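Local coordinates for glycoside hydrolase family protein (Novosphingobium sp. PP1Y, PDB 6Q2F), which probably hydrolyses terminal alpha-L-rhamnose residues from rhamnosylated glycosides, at residues 524-529 and 550-555; 393-398 and 798-803; 805-810 and 835-840; 529-534 and 538-543; 172-175 and 180-183. One frame throughout, in Å; residues are numbered along the deposited sequence.

Contact 1 (524-529 and 550-555)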
# COMPACT_ATOMS: atom_id res chain seq x y z
N ARG A 524 -25.71 -4.11 -9.78
CA ARG A 524 -25.96 -5.51 -9.43
C ARG A 524 -27.16 -6.10 -10.17
O ARG A 524 -27.33 -7.32 -10.16
CB ARG A 524 -26.20 -5.65 -7.92
CG ARG A 524 -25.14 -4.94 -7.04
CD ARG A 524 -23.90 -5.81 -6.86
NE ARG A 524 -23.02 -5.80 -8.03
CZ ARG A 524 -22.04 -4.91 -8.21
NH1 ARG A 524 -21.86 -3.95 -7.30
NH2 ARG A 524 -21.25 -4.98 -9.28
N GLY A 525 -28.00 -5.27 -10.78
CA GLY A 525 -29.11 -5.76 -11.57
C GLY A 525 -30.37 -6.12 -10.83
O GLY A 525 -31.26 -6.73 -11.44
N TYR A 526 -30.49 -5.82 -9.54
CA TYR A 526 -31.74 -6.07 -8.82
C TYR A 526 -31.93 -5.03 -7.73
O TYR A 526 -31.00 -4.32 -7.34
CB TYR A 526 -31.79 -7.50 -8.23
CG TYR A 526 -30.77 -7.83 -7.12
CD1 TYR A 526 -29.46 -8.17 -7.43
CD2 TYR A 526 -31.15 -7.84 -5.77
CE1 TYR A 526 -28.53 -8.49 -6.43
CE2 TYR A 526 -30.22 -8.17 -4.76
CZ TYR A 526 -28.93 -8.49 -5.10
OH TYR A 526 -28.02 -8.81 -4.10
N ASP A 527 -33.17 -4.96 -7.24
CA ASP A 527 -33.59 -3.97 -6.25
C ASP A 527 -33.10 -4.35 -4.85
O ASP A 527 -33.45 -5.42 -4.34
CB ASP A 527 -35.12 -3.87 -6.29
CG ASP A 527 -35.66 -2.69 -5.49
OD1 ASP A 527 -34.90 -2.04 -4.74
OD2 ASP A 527 -36.88 -2.44 -5.61
N ALA A 528 -32.31 -3.49 -4.22
CA ALA A 528 -31.82 -3.78 -2.88
C ALA A 528 -32.87 -3.58 -1.79
O ALA A 528 -32.70 -4.10 -0.68
CB ALA A 528 -30.59 -2.93 -2.54
N ARG A 529 -33.98 -2.87 -2.07
CA ARG A 529 -34.92 -2.49 -1.02
C ARG A 529 -35.43 -3.65 -0.18
O ARG A 529 -35.43 -3.53 1.05
CB ARG A 529 -36.09 -1.70 -1.64
CG ARG A 529 -35.82 -0.20 -1.62
CD ARG A 529 -36.33 0.50 -2.89
NE ARG A 529 -37.75 0.80 -2.85
CZ ARG A 529 -38.66 0.26 -3.67
NH1 ARG A 529 -38.28 -0.60 -4.61
NH2 ARG A 529 -39.94 0.59 -3.55
N LEU A 550 -25.46 -9.05 1.04
CA LEU A 550 -24.48 -8.20 1.71
C LEU A 550 -23.19 -8.12 0.91
O LEU A 550 -22.63 -7.03 0.75
CB LEU A 550 -24.25 -8.70 3.14
CG LEU A 550 -25.56 -8.63 3.95
CD1 LEU A 550 -25.50 -9.46 5.24
CD2 LEU A 550 -25.95 -7.18 4.25
N TYR A 551 -22.74 -9.25 0.35
CA TYR A 551 -21.63 -9.23 -0.61
C TYR A 551 -21.89 -8.23 -1.73
O TYR A 551 -21.02 -7.42 -2.08
CB TYR A 551 -21.40 -10.63 -1.19
CG TYR A 551 -20.42 -10.64 -2.37
CD1 TYR A 551 -20.87 -10.46 -3.67
CD2 TYR A 551 -19.06 -10.82 -2.17
CE1 TYR A 551 -19.98 -10.45 -4.75
CE2 TYR A 551 -18.15 -10.82 -3.24
CZ TYR A 551 -18.63 -10.62 -4.52
OH TYR A 551 -17.76 -10.62 -5.61
N ASP A 552 -23.08 -8.30 -2.34
CA ASP A 552 -23.45 -7.38 -3.41
C ASP A 552 -23.45 -5.94 -2.92
O ASP A 552 -23.10 -5.01 -3.67
CB ASP A 552 -24.84 -7.74 -3.97
CG ASP A 552 -24.81 -9.00 -4.82
OD1 ASP A 552 -23.71 -9.32 -5.33
OD2 ASP A 552 -25.88 -9.65 -4.99
N TYR A 553 -23.87 -5.72 -1.67
CA TYR A 553 -23.88 -4.37 -1.13
C TYR A 553 -22.45 -3.87 -0.93
O TYR A 553 -22.11 -2.76 -1.37
CB TYR A 553 -24.67 -4.34 0.18
CG TYR A 553 -25.01 -2.95 0.65
CD1 TYR A 553 -26.18 -2.33 0.24
CD2 TYR A 553 -24.16 -2.26 1.51
CE1 TYR A 553 -26.50 -1.06 0.68
CE2 TYR A 553 -24.46 -0.98 1.94
CZ TYR A 553 -25.64 -0.39 1.52
OH TYR A 553 -25.97 0.88 1.95
N ARG A 554 -21.60 -4.69 -0.32
CA ARG A 554 -20.19 -4.32 -0.18
C ARG A 554 -19.56 -4.09 -1.53
O ARG A 554 -18.75 -3.17 -1.70
CB ARG A 554 -19.43 -5.41 0.59
CG ARG A 554 -19.85 -5.53 2.07
CD ARG A 554 -18.85 -6.38 2.85
NE ARG A 554 -18.64 -7.66 2.18
CZ ARG A 554 -19.45 -8.71 2.31
NH1 ARG A 554 -20.52 -8.64 3.10
NH2 ARG A 554 -19.18 -9.82 1.66
N ARG A 555 -19.95 -4.89 -2.53
CA ARG A 555 -19.34 -4.74 -3.85
C ARG A 555 -19.76 -3.44 -4.50
O ARG A 555 -18.97 -2.80 -5.22
CB ARG A 555 -19.70 -5.94 -4.72
CG ARG A 555 -19.11 -5.85 -6.12
CD ARG A 555 -19.03 -7.22 -6.76
NE ARG A 555 -18.50 -7.15 -8.12
CZ ARG A 555 -18.11 -8.21 -8.81
NH1 ARG A 555 -18.18 -9.42 -8.26
NH2 ARG A 555 -17.63 -8.06 -10.04
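Tyr-526 and Asp-552 make the polar link of this contact: the phenol OH donates to OD2 of the carboxylate, with a very short 2.5 Å between Tyr-526 OH and Asp-552 OD2. The oxygen lies at the edge of the ring and in its plane, while the carboxylate is turned 66° from the ring. OD2 also accepts from Asn-830 N and OD1 bonds Ser-829 OG, so both oxygens of this buried group are engaged and its rotation is fixed.

Arg-524 packs with both its CD and its guanidinium. The bend at chi2 (-83°) lays CD beside Asp-552, Arg-524 CD being 3.4 Å from Asp-552 O and 3.6 Å from Asp-552 CB; the bend at chi3 (78°) turns the guanidinium toward Arg-555. One guanidinium face is covered by the methylene of Arg-555, with 3.5 Å between Arg-524 NH1 and Arg-555 CG.

Two like charges also come close, Arg-524 NH2 lying 3.7 Å from Arg-555 NE. Arg-524 has an acidic partner in Asp-559, which probably offsets the repulsion; the pairing of Arg-555 with Glu-740 is less certain.

Gly-525, with positive phi, ends helix 516-524 and turns the chain into the loop carrying Tyr-526. The contact thus fastens the end of that helix to the early turns of the long helix 543-575, with Tyr-526 also packed on Thr-831 and Gln-834 of helix 831-834.

Contact 2 (393-398 and 798-803)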
# COMPACT_ATOMS: atom_id res chain seq x y z
N ASP A 393 -11.46 -11.70 5.07
CA ASP A 393 -11.96 -12.66 4.09
C ASP A 393 -13.43 -12.88 4.40
O ASP A 393 -13.76 -13.59 5.35
CB ASP A 393 -11.18 -13.97 4.14
CG ASP A 393 -11.72 -15.02 3.18
OD1 ASP A 393 -12.58 -14.68 2.33
OD2 ASP A 393 -11.26 -16.17 3.25
N TYR A 394 -14.31 -12.27 3.60
CA TYR A 394 -15.73 -12.41 3.88
C TYR A 394 -16.24 -13.81 3.58
O TYR A 394 -17.30 -14.19 4.09
CB TYR A 394 -16.51 -11.36 3.10
CG TYR A 394 -16.49 -10.00 3.77
CD1 TYR A 394 -17.32 -9.74 4.85
CD2 TYR A 394 -15.64 -8.99 3.33
CE1 TYR A 394 -17.33 -8.51 5.47
CE2 TYR A 394 -15.64 -7.74 3.96
CZ TYR A 394 -16.50 -7.51 5.04
OH TYR A 394 -16.55 -6.30 5.69
N TYR A 395 -15.51 -14.60 2.80
CA TYR A 395 -15.94 -15.97 2.58
C TYR A 395 -15.65 -16.83 3.80
O TYR A 395 -16.28 -17.87 3.97
CB TYR A 395 -15.26 -16.57 1.34
CG TYR A 395 -15.53 -15.80 0.08
CD1 TYR A 395 -16.75 -15.18 -0.14
CD2 TYR A 395 -14.56 -15.67 -0.90
CE1 TYR A 395 -17.00 -14.46 -1.29
CE2 TYR A 395 -14.80 -14.96 -2.07
CZ TYR A 395 -16.03 -14.35 -2.26
OH TYR A 395 -16.28 -13.64 -3.41
N ALA A 396 -14.71 -16.40 4.64
CA ALA A 396 -14.35 -17.17 5.83
C ALA A 396 -15.42 -17.09 6.92
O ALA A 396 -15.38 -17.89 7.86
CB ALA A 396 -13.00 -16.69 6.38
N LEU A 397 -16.36 -16.14 6.83
CA LEU A 397 -17.43 -16.01 7.82
C LEU A 397 -18.48 -17.10 7.56
O LEU A 397 -19.56 -16.87 7.03
CB LEU A 397 -18.07 -14.63 7.76
CG LEU A 397 -17.13 -13.43 7.78
CD1 LEU A 397 -17.93 -12.16 7.70
CD2 LEU A 397 -16.26 -13.46 9.04
N VAL A 398 -18.15 -18.32 7.96
CA VAL A 398 -19.04 -19.45 7.74
C VAL A 398 -20.17 -19.40 8.77
O VAL A 398 -19.92 -19.32 9.98
CB VAL A 398 -18.28 -20.79 7.80
CG1 VAL A 398 -19.18 -21.92 7.33
CG2 VAL A 398 -17.01 -20.70 6.96
N SER A 798 -10.78 -16.87 -6.18
CA SER A 798 -11.58 -17.10 -7.37
C SER A 798 -12.36 -18.41 -7.33
O SER A 798 -13.15 -18.66 -8.23
CB SER A 798 -10.70 -17.06 -8.61
OG SER A 798 -9.69 -18.03 -8.51
N SER A 799 -12.17 -19.23 -6.30
CA SER A 799 -13.09 -20.34 -6.09
C SER A 799 -14.53 -19.86 -5.91
O SER A 799 -15.47 -20.64 -6.12
CB SER A 799 -12.67 -21.19 -4.89
OG SER A 799 -13.02 -20.55 -3.68
N HIS A 800 -14.74 -18.61 -5.50
CA HIS A 800 -16.05 -17.98 -5.58
C HIS A 800 -16.00 -17.05 -6.78
O HIS A 800 -15.22 -16.09 -6.81
CB HIS A 800 -16.39 -17.19 -4.32
CG HIS A 800 -16.61 -18.04 -3.11
ND1 HIS A 800 -15.62 -18.81 -2.54
CD2 HIS A 800 -17.71 -18.21 -2.33
CE1 HIS A 800 -16.10 -19.44 -1.48
NE2 HIS A 800 -17.36 -19.09 -1.33
N MSE A 801 -16.84 -17.33 -7.77
CA MSE A 801 -16.83 -16.56 -8.99
C MSE A 801 -18.25 -16.24 -9.44
O MSE A 801 -19.16 -17.06 -9.36
CB MSE A 801 -16.09 -17.32 -10.09
CG MSE A 801 -15.89 -16.53 -11.37
SE MSE A 801 -15.01 -17.63 -12.69
CE MSE A 801 -13.30 -17.80 -11.82
N THR A 802 -18.41 -15.02 -9.91
CA THR A 802 -19.71 -14.53 -10.31
C THR A 802 -20.02 -14.99 -11.75
O THR A 802 -19.13 -15.35 -12.53
CB THR A 802 -19.71 -13.01 -10.16
OG1 THR A 802 -21.04 -12.55 -10.00
CG2 THR A 802 -19.06 -12.36 -11.36
N LEU A 803 -21.31 -15.04 -12.07
CA LEU A 803 -21.69 -15.43 -13.42
C LEU A 803 -21.07 -14.49 -14.45
O LEU A 803 -20.57 -14.93 -15.48
CB LEU A 803 -23.21 -15.48 -13.58
CG LEU A 803 -23.67 -15.83 -15.00
CD1 LEU A 803 -23.10 -17.17 -15.45
CD2 LEU A 803 -25.19 -15.84 -15.11
O HOH W 1 -14.20 -14.05 -5.25
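Tyr-395 and His-800, some 400 residues apart in sequence, lie ring on ring in a nearly parallel face-to-face stack, and this pair of residues alone makes the direct contact. The ring centroids are 3.9 Å apart and the planes differ by only 9°. The side chains run past one another in opposite directions, so the imidazole lies over the Tyr-395 ring toward its CB end while the histidine methylene reaches the phenol end. There His-800 CB sits 3.5 Å from Tyr-395 CZ, and its CH-pi approach is 30° off the ring normal. Both side chains place CG anti to the carbonyl carbon (chi1 -59° for Tyr-395), and from there the rings overlap with CG of His-800 over the centre of the tyrosine ring.

A water adds a polar bridge at the rim: it lies in the plane of the phenol ring, 2.8 Å from Tyr-395 OH, and donates to His-800 O, also at 2.8 Å. On the far segment, Ser-799 OG and His-800 ND1 make a weak 3.3 Å hydrogen bond. Tyr-395 also touches Glu-741 and Pro-828.

The backbone that presents Tyr-395 is an Asx turn, in which Asp-393 OD1 accepts from Tyr-395 N. The whole is an aromatic stack between two loops, tying the segment after helix 382-385 to the one that runs from strand 788-794 into helix 803-814.

Contact 3 (805-810 and 835-840)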
# COMPACT_ATOMS: atom_id res chain seq x y z
N ALA A 805 -18.26 -12.82 -14.28
CA ALA A 805 -16.87 -13.17 -14.50
C ALA A 805 -16.77 -14.47 -15.28
O ALA A 805 -15.97 -14.59 -16.21
CB ALA A 805 -16.11 -13.29 -13.18
N LEU A 806 -17.58 -15.46 -14.90
CA LEU A 806 -17.49 -16.77 -15.54
C LEU A 806 -17.85 -16.68 -17.02
O LEU A 806 -17.21 -17.33 -17.87
CB LEU A 806 -18.39 -17.76 -14.82
CG LEU A 806 -18.38 -19.20 -15.33
CD1 LEU A 806 -16.99 -19.79 -15.21
CD2 LEU A 806 -19.37 -20.00 -14.50
N ARG A 807 -18.85 -15.86 -17.34
CA ARG A 807 -19.23 -15.62 -18.73
C ARG A 807 -18.04 -15.12 -19.54
O ARG A 807 -17.76 -15.61 -20.64
CB ARG A 807 -20.36 -14.61 -18.80
CG ARG A 807 -21.75 -15.19 -18.60
CD ARG A 807 -22.75 -14.06 -18.34
NE ARG A 807 -24.13 -14.52 -18.45
CZ ARG A 807 -25.18 -13.77 -18.18
NH1 ARG A 807 -25.01 -12.52 -17.77
NH2 ARG A 807 -26.41 -14.27 -18.33
N LYS A 808 -17.36 -14.10 -19.03
CA LYS A 808 -16.24 -13.53 -19.76
C LYS A 808 -15.11 -14.54 -19.88
O LYS A 808 -14.48 -14.66 -20.94
CB LYS A 808 -15.74 -12.26 -19.09
CG LYS A 808 -14.83 -11.47 -20.00
CD LYS A 808 -15.62 -10.82 -21.15
CE LYS A 808 -14.67 -10.36 -22.26
NZ LYS A 808 -15.36 -9.58 -23.34
N LEU A 809 -14.86 -15.28 -18.82
CA LEU A 809 -13.79 -16.28 -18.84
C LEU A 809 -14.10 -17.37 -19.86
O LEU A 809 -13.25 -17.73 -20.68
CB LEU A 809 -13.62 -16.85 -17.45
CG LEU A 809 -12.42 -17.72 -17.19
CD1 LEU A 809 -11.15 -16.85 -17.04
CD2 LEU A 809 -12.71 -18.53 -15.95
N ALA A 810 -15.34 -17.88 -19.84
CA ALA A 810 -15.75 -18.87 -20.83
C ALA A 810 -15.64 -18.31 -22.24
O ALA A 810 -15.22 -19.02 -23.16
CB ALA A 810 -17.19 -19.33 -20.56
N GLU A 835 -31.70 -12.35 -11.67
CA GLU A 835 -31.97 -12.17 -13.08
C GLU A 835 -32.43 -13.46 -13.76
O GLU A 835 -32.68 -13.44 -14.96
CB GLU A 835 -30.72 -11.62 -13.79
CG GLU A 835 -30.25 -10.28 -13.20
CD GLU A 835 -29.13 -9.62 -14.00
OE1 GLU A 835 -28.24 -10.33 -14.51
OE2 GLU A 835 -29.15 -8.38 -14.12
N GLY A 836 -32.56 -14.56 -13.01
CA GLY A 836 -33.04 -15.80 -13.58
C GLY A 836 -32.02 -16.62 -14.35
O GLY A 836 -32.42 -17.45 -15.17
N ASP A 837 -30.74 -16.39 -14.10
CA ASP A 837 -29.65 -17.08 -14.80
C ASP A 837 -28.99 -18.20 -14.00
O ASP A 837 -27.84 -18.52 -14.14
CB ASP A 837 -28.60 -16.09 -15.27
CG ASP A 837 -29.08 -15.20 -16.35
OD1 ASP A 837 -29.65 -15.67 -17.32
OD2 ASP A 837 -28.88 -14.00 -16.26
N LEU A 838 -29.77 -18.80 -13.16
CA LEU A 838 -29.35 -19.92 -12.34
C LEU A 838 -28.49 -20.93 -13.09
O LEU A 838 -27.28 -21.03 -12.92
CB LEU A 838 -30.61 -20.64 -11.85
CG LEU A 838 -31.97 -20.17 -12.39
CD1 LEU A 838 -33.05 -21.21 -12.18
CD2 LEU A 838 -32.33 -18.85 -11.74
N THR A 839 -29.18 -21.68 -13.93
CA THR A 839 -28.65 -22.72 -14.77
C THR A 839 -27.40 -22.45 -15.57
O THR A 839 -26.61 -23.31 -15.76
CB THR A 839 -29.77 -23.08 -15.75
OG1 THR A 839 -30.87 -23.58 -15.01
CG2 THR A 839 -29.36 -24.08 -16.80
N GLU A 840 -27.24 -21.25 -16.06
CA GLU A 840 -26.13 -20.89 -16.94
C GLU A 840 -24.79 -20.98 -16.24
O GLU A 840 -23.79 -21.43 -16.83
CB GLU A 840 -26.35 -19.49 -17.52
CG GLU A 840 -25.21 -19.04 -18.42
CD GLU A 840 -25.39 -17.62 -18.92
OE1 GLU A 840 -26.45 -17.02 -18.65
OE2 GLU A 840 -24.47 -17.11 -19.58
O HOH W 2 -27.57 -10.99 -17.46
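A salt-bridge network of Arg-807, Asp-837 and Glu-840 joins helix 803-814 to the start of helix 838-848. Arg-807 grips Glu-840 side-on with two nitrogens, one to each carboxylate oxygen. NE donates to OE2 with 2.8 Å between Arg-807 NE and Glu-840 OE2 and a nearly straight N-H...O angle of 170°; Arg-807 NH2 reaches Glu-840 OE1 at 2.8 Å, on its syn side but tilted out of the carboxylate plane. Both oxygens lie close to the guanidinium plane, yet the carboxylate is turned 46° from it, and OE2 is met from above the carboxylate plane. The Arg-807 chain is extended from CG to NE and carries the charged group across the gap, while Glu-840 CG stands anti to its own N (chi1 178°) and the rest of its chain runs straight on to meet it.

The second acid approaches more obliquely: Asp-837 OD2 is 3.2 Å from Arg-807 NH2 as a salt bridge. A water accepts from Arg-807 NH1 at 3.0 Å and donates to Glu-835 OE1. Gly-836, whose positive phi closes a Schellman motif, separates Glu-835 from Asp-837.

One cation thus faces two carboxylates, probably favouring their ionised forms, and NE and NH2 together fix how Glu-840 is turned.

Contact 4 (529-534 and 538-543)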
# COMPACT_ATOMS: atom_id res chain seq x y z
N ARG A 529 -33.98 -2.87 -2.07
CA ARG A 529 -34.92 -2.49 -1.02
C ARG A 529 -35.43 -3.65 -0.18
O ARG A 529 -35.43 -3.53 1.05
CB ARG A 529 -36.09 -1.70 -1.64
CG ARG A 529 -35.82 -0.20 -1.62
CD ARG A 529 -36.33 0.50 -2.89
NE ARG A 529 -37.75 0.80 -2.85
CZ ARG A 529 -38.66 0.26 -3.67
NH1 ARG A 529 -38.28 -0.60 -4.61
NH2 ARG A 529 -39.94 0.59 -3.55
N PRO A 530 -35.87 -4.78 -0.75
CA PRO A 530 -36.36 -5.87 0.11
C PRO A 530 -35.28 -6.47 0.98
O PRO A 530 -35.60 -7.13 1.98
CB PRO A 530 -36.91 -6.89 -0.90
CG PRO A 530 -37.14 -6.13 -2.16
CD PRO A 530 -36.02 -5.12 -2.18
N TRP A 531 -34.01 -6.25 0.65
CA TRP A 531 -32.89 -6.85 1.36
C TRP A 531 -32.27 -5.92 2.39
O TRP A 531 -31.54 -6.40 3.27
CB TRP A 531 -31.83 -7.30 0.36
CG TRP A 531 -32.38 -8.29 -0.61
CD1 TRP A 531 -32.94 -8.03 -1.83
CD2 TRP A 531 -32.46 -9.71 -0.43
NE1 TRP A 531 -33.35 -9.20 -2.43
CE2 TRP A 531 -33.07 -10.25 -1.59
CE3 TRP A 531 -32.05 -10.59 0.59
CZ2 TRP A 531 -33.29 -11.61 -1.76
CZ3 TRP A 531 -32.27 -11.95 0.42
CH2 TRP A 531 -32.89 -12.45 -0.74
N LEU A 532 -32.57 -4.62 2.35
CA LEU A 532 -32.01 -3.69 3.32
C LEU A 532 -32.10 -4.16 4.77
O LEU A 532 -31.15 -3.88 5.53
CB LEU A 532 -32.69 -2.31 3.18
CG LEU A 532 -32.49 -1.64 1.82
CD1 LEU A 532 -33.14 -0.27 1.81
CD2 LEU A 532 -31.02 -1.54 1.47
N PRO A 533 -33.16 -4.85 5.23
CA PRO A 533 -33.18 -5.26 6.65
C PRO A 533 -32.00 -6.11 7.05
O PRO A 533 -31.62 -6.10 8.23
CB PRO A 533 -34.50 -6.03 6.77
CG PRO A 533 -35.37 -5.43 5.73
CD PRO A 533 -34.44 -5.18 4.57
N ALA A 534 -31.38 -6.82 6.11
CA ALA A 534 -30.17 -7.58 6.41
C ALA A 534 -29.04 -6.68 6.89
O ALA A 534 -28.20 -7.10 7.69
CB ALA A 534 -29.72 -8.37 5.18
N THR A 538 -31.53 -8.19 10.40
CA THR A 538 -32.73 -9.01 10.18
C THR A 538 -32.49 -9.94 9.00
O THR A 538 -32.32 -9.50 7.86
CB THR A 538 -33.95 -8.13 9.93
OG1 THR A 538 -34.28 -7.43 11.12
CG2 THR A 538 -35.14 -9.01 9.51
N LEU A 539 -32.50 -11.25 9.27
CA LEU A 539 -32.34 -12.23 8.21
C LEU A 539 -33.46 -12.09 7.19
O LEU A 539 -34.64 -12.06 7.55
CB LEU A 539 -32.32 -13.64 8.79
CG LEU A 539 -32.10 -14.76 7.77
CD1 LEU A 539 -30.78 -14.59 7.04
CD2 LEU A 539 -32.15 -16.11 8.47
N VAL A 540 -33.09 -11.98 5.92
CA VAL A 540 -34.02 -11.96 4.80
C VAL A 540 -33.72 -13.18 3.95
O VAL A 540 -32.57 -13.38 3.55
CB VAL A 540 -33.90 -10.66 3.98
CG1 VAL A 540 -34.97 -10.61 2.88
CG2 VAL A 540 -34.01 -9.45 4.89
N GLY A 541 -34.75 -13.99 3.68
CA GLY A 541 -34.55 -15.24 2.97
C GLY A 541 -33.60 -16.14 3.74
O GLY A 541 -33.49 -16.07 4.97
N THR A 542 -32.91 -17.02 3.01
CA THR A 542 -31.95 -17.90 3.64
C THR A 542 -30.71 -17.12 4.06
O THR A 542 -30.46 -16.02 3.58
CB THR A 542 -31.55 -19.03 2.69
OG1 THR A 542 -30.78 -18.48 1.62
CG2 THR A 542 -32.80 -19.70 2.10
N ARG A 543 -29.93 -17.71 4.97
CA ARG A 543 -28.67 -17.09 5.36
C ARG A 543 -27.79 -16.83 4.15
O ARG A 543 -27.10 -15.81 4.08
CB ARG A 543 -27.91 -17.96 6.37
CG ARG A 543 -28.56 -18.08 7.74
CD ARG A 543 -27.58 -18.73 8.73
NE ARG A 543 -28.20 -18.93 10.04
CZ ARG A 543 -28.33 -17.97 10.94
NH1 ARG A 543 -27.89 -16.75 10.68
NH2 ARG A 543 -28.91 -18.24 12.11
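Thr-538 begins the contact against Pro-533: its N donates to Pro-533 O, with 3.0 Å between Thr-538 N and Pro-533 O. The bond is bent (142° at the hydrogen), and the donor lies above the carbonyl plane. Thr-538 CB also rests on the proline ring, 3.8 Å from Pro-533 CB. Its own carbonyl turns to the helical-like turn opposite, where Ala-534 CA makes a CA-H...O contact of 3.2 Å with Thr-538 O.

Val-540, two residues on, is the main apolar contact residue. Its branches part: Val-540 CG1, anti to the backbone N (chi1 -175°), lies 3.6 Å above the Trp-531 ring plane, offset toward the rim, and also meets Pro-530 O at 3.6 Å. Val-540 CG2 is 3.9 Å from Pro-533 CB and equally near Ala-534 N. The carbonyl of Val-540 continues along the indole, where Val-540 O is 3.5 Å from Trp-531 CZ3, and it accepts from Ser-546 OG.

Gly-541, with positive phi, carries the chain past the indole to Thr-542, the N-cap of helix 543-575. Trp-531 also meets the Phe-549 ring, and Pro-533 packs on Leu-212 and Phe-214 of strand 206-217.

Cohesion here is mostly apolar: one valine fills the angle between an indole and a proline-alanine pair, while the one hydrogen bond between the segments closes the short turn joining them, its acceptor Pro-533 O having Thr-536 OG1 as a second partner.

Contact 5 (172-175 and 180-183)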
# COMPACT_ATOMS: atom_id res chain seq x y z
N SER A 172 -37.14 8.59 15.50
CA SER A 172 -36.07 9.00 14.62
C SER A 172 -34.86 8.08 14.79
O SER A 172 -34.53 7.68 15.91
CB SER A 172 -35.67 10.45 14.92
OG SER A 172 -36.72 11.36 14.63
N PRO A 173 -34.21 7.68 13.70
CA PRO A 173 -32.92 6.99 13.81
C PRO A 173 -31.89 7.88 14.48
O PRO A 173 -32.00 9.12 14.44
CB PRO A 173 -32.54 6.72 12.35
CG PRO A 173 -33.83 6.73 11.62
CD PRO A 173 -34.68 7.75 12.31
N PRO A 174 -30.87 7.30 15.10
CA PRO A 174 -29.82 8.12 15.72
C PRO A 174 -29.25 9.12 14.72
O PRO A 174 -29.14 8.84 13.52
CB PRO A 174 -28.76 7.09 16.13
CG PRO A 174 -29.49 5.80 16.20
CD PRO A 174 -30.57 5.86 15.18
N GLY A 175 -28.91 10.30 15.23
CA GLY A 175 -28.18 11.28 14.46
C GLY A 175 -26.74 11.50 14.92
O GLY A 175 -26.11 12.44 14.48
N PHE A 180 -21.30 3.75 14.39
CA PHE A 180 -22.46 2.89 14.36
C PHE A 180 -23.56 3.32 15.30
O PHE A 180 -23.30 3.55 16.44
CB PHE A 180 -21.97 1.52 14.74
CG PHE A 180 -23.02 0.49 14.79
CD1 PHE A 180 -23.73 0.29 15.94
CD2 PHE A 180 -23.26 -0.31 13.71
CE1 PHE A 180 -24.68 -0.68 15.99
CE2 PHE A 180 -24.21 -1.27 13.76
CZ PHE A 180 -24.93 -1.46 14.90
N GLN A 181 -24.77 3.43 14.80
CA GLN A 181 -25.91 3.79 15.62
C GLN A 181 -25.64 4.99 16.51
O GLN A 181 -25.39 6.07 16.05
CB GLN A 181 -26.53 2.61 16.35
CG GLN A 181 -27.19 1.58 15.47
CD GLN A 181 -28.50 2.05 14.89
OE1 GLN A 181 -28.58 3.05 14.28
NE2 GLN A 181 -29.54 1.31 15.14
N THR A 182 -25.72 4.77 17.81
CA THR A 182 -25.47 5.79 18.80
C THR A 182 -24.03 5.99 19.23
O THR A 182 -23.77 6.86 19.99
CB THR A 182 -26.26 5.52 20.09
OG1 THR A 182 -26.02 4.19 20.52
CG2 THR A 182 -27.69 5.66 19.89
N LEU A 183 -23.11 5.17 18.75
CA LEU A 183 -21.73 5.25 19.20
C LEU A 183 -21.08 6.57 18.80
O LEU A 183 -21.28 7.07 17.69
CB LEU A 183 -20.92 4.08 18.61
CG LEU A 183 -21.32 2.70 19.13
CD1 LEU A 183 -20.33 1.65 18.64
CD2 LEU A 183 -21.38 2.73 20.66
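Pro-174 packs against a type II' beta turn, Phe-180 to Leu-183, closed by Leu-183 N donating to Phe-180 O over 2.8 Å. Gln-181 is the second residue of the turn and has the positive phi (47°) that this turn type requires there.

The contacts between the segments are all van der Waals; no hydrogen bond joins them. Against the backbone, Pro-174 CB rests on the central peptide of the turn, 3.5 Å from Gln-181 O. Against the Gln-181 side chain, two ring carbons meet the amide oxygen: Pro-174 CG lies 3.5 Å and Pro-174 CD 3.6 Å from Gln-181 OE1. The amide reaches this place because the chain bends at chi2 (-73°), which brings the carboxamide alongside the proline instead of extending it from the turn.

The polar ends are used elsewhere. NE2 of Gln-181 donates to Trp-155 O of strand 151-160, which anchors the amide and sets how OE1 faces the proline. Pro-174 and Gln-181 also both pack on Val-154 of that strand, so the two loop segments meet over the outer strand of the four-stranded antiparallel sheet that also holds strands 436-447 and 206-217.

Thr-182 adds a methyl contact. Its methyl stands anti to the carbonyl carbon and comes within 4.1 Å of the proline, Thr-182 CG2 to Pro-174 CG.

Overall arrangement
Contacts 1 and 4 are buried, whereas contacts 2, 3 and 5 lie at the surface. Contacts 1 and 4 share Arg-529 and belong to the connection between helices 516-524 and 543-575: the first adds buried charge and a phenol-carboxylate bond, the second is mainly apolar. Contacts 1, 2 and 3 form a touching cluster: Tyr-395 meets Tyr-551, Gly-525 meets Glu-835, Leu-803 meets Asp-837 and Glu-840, and selenomethionine Met-801 meets Leu-806 and Leu-809. Buried polar bonding, an aromatic stack and a surface salt-bridge network are thus neighbours. Contact 5 stands apart, about 40 Å from contact 3 between centres, and relies on proline packing beside a sheet whose strands 206-217 and 436-447 also border contact 4.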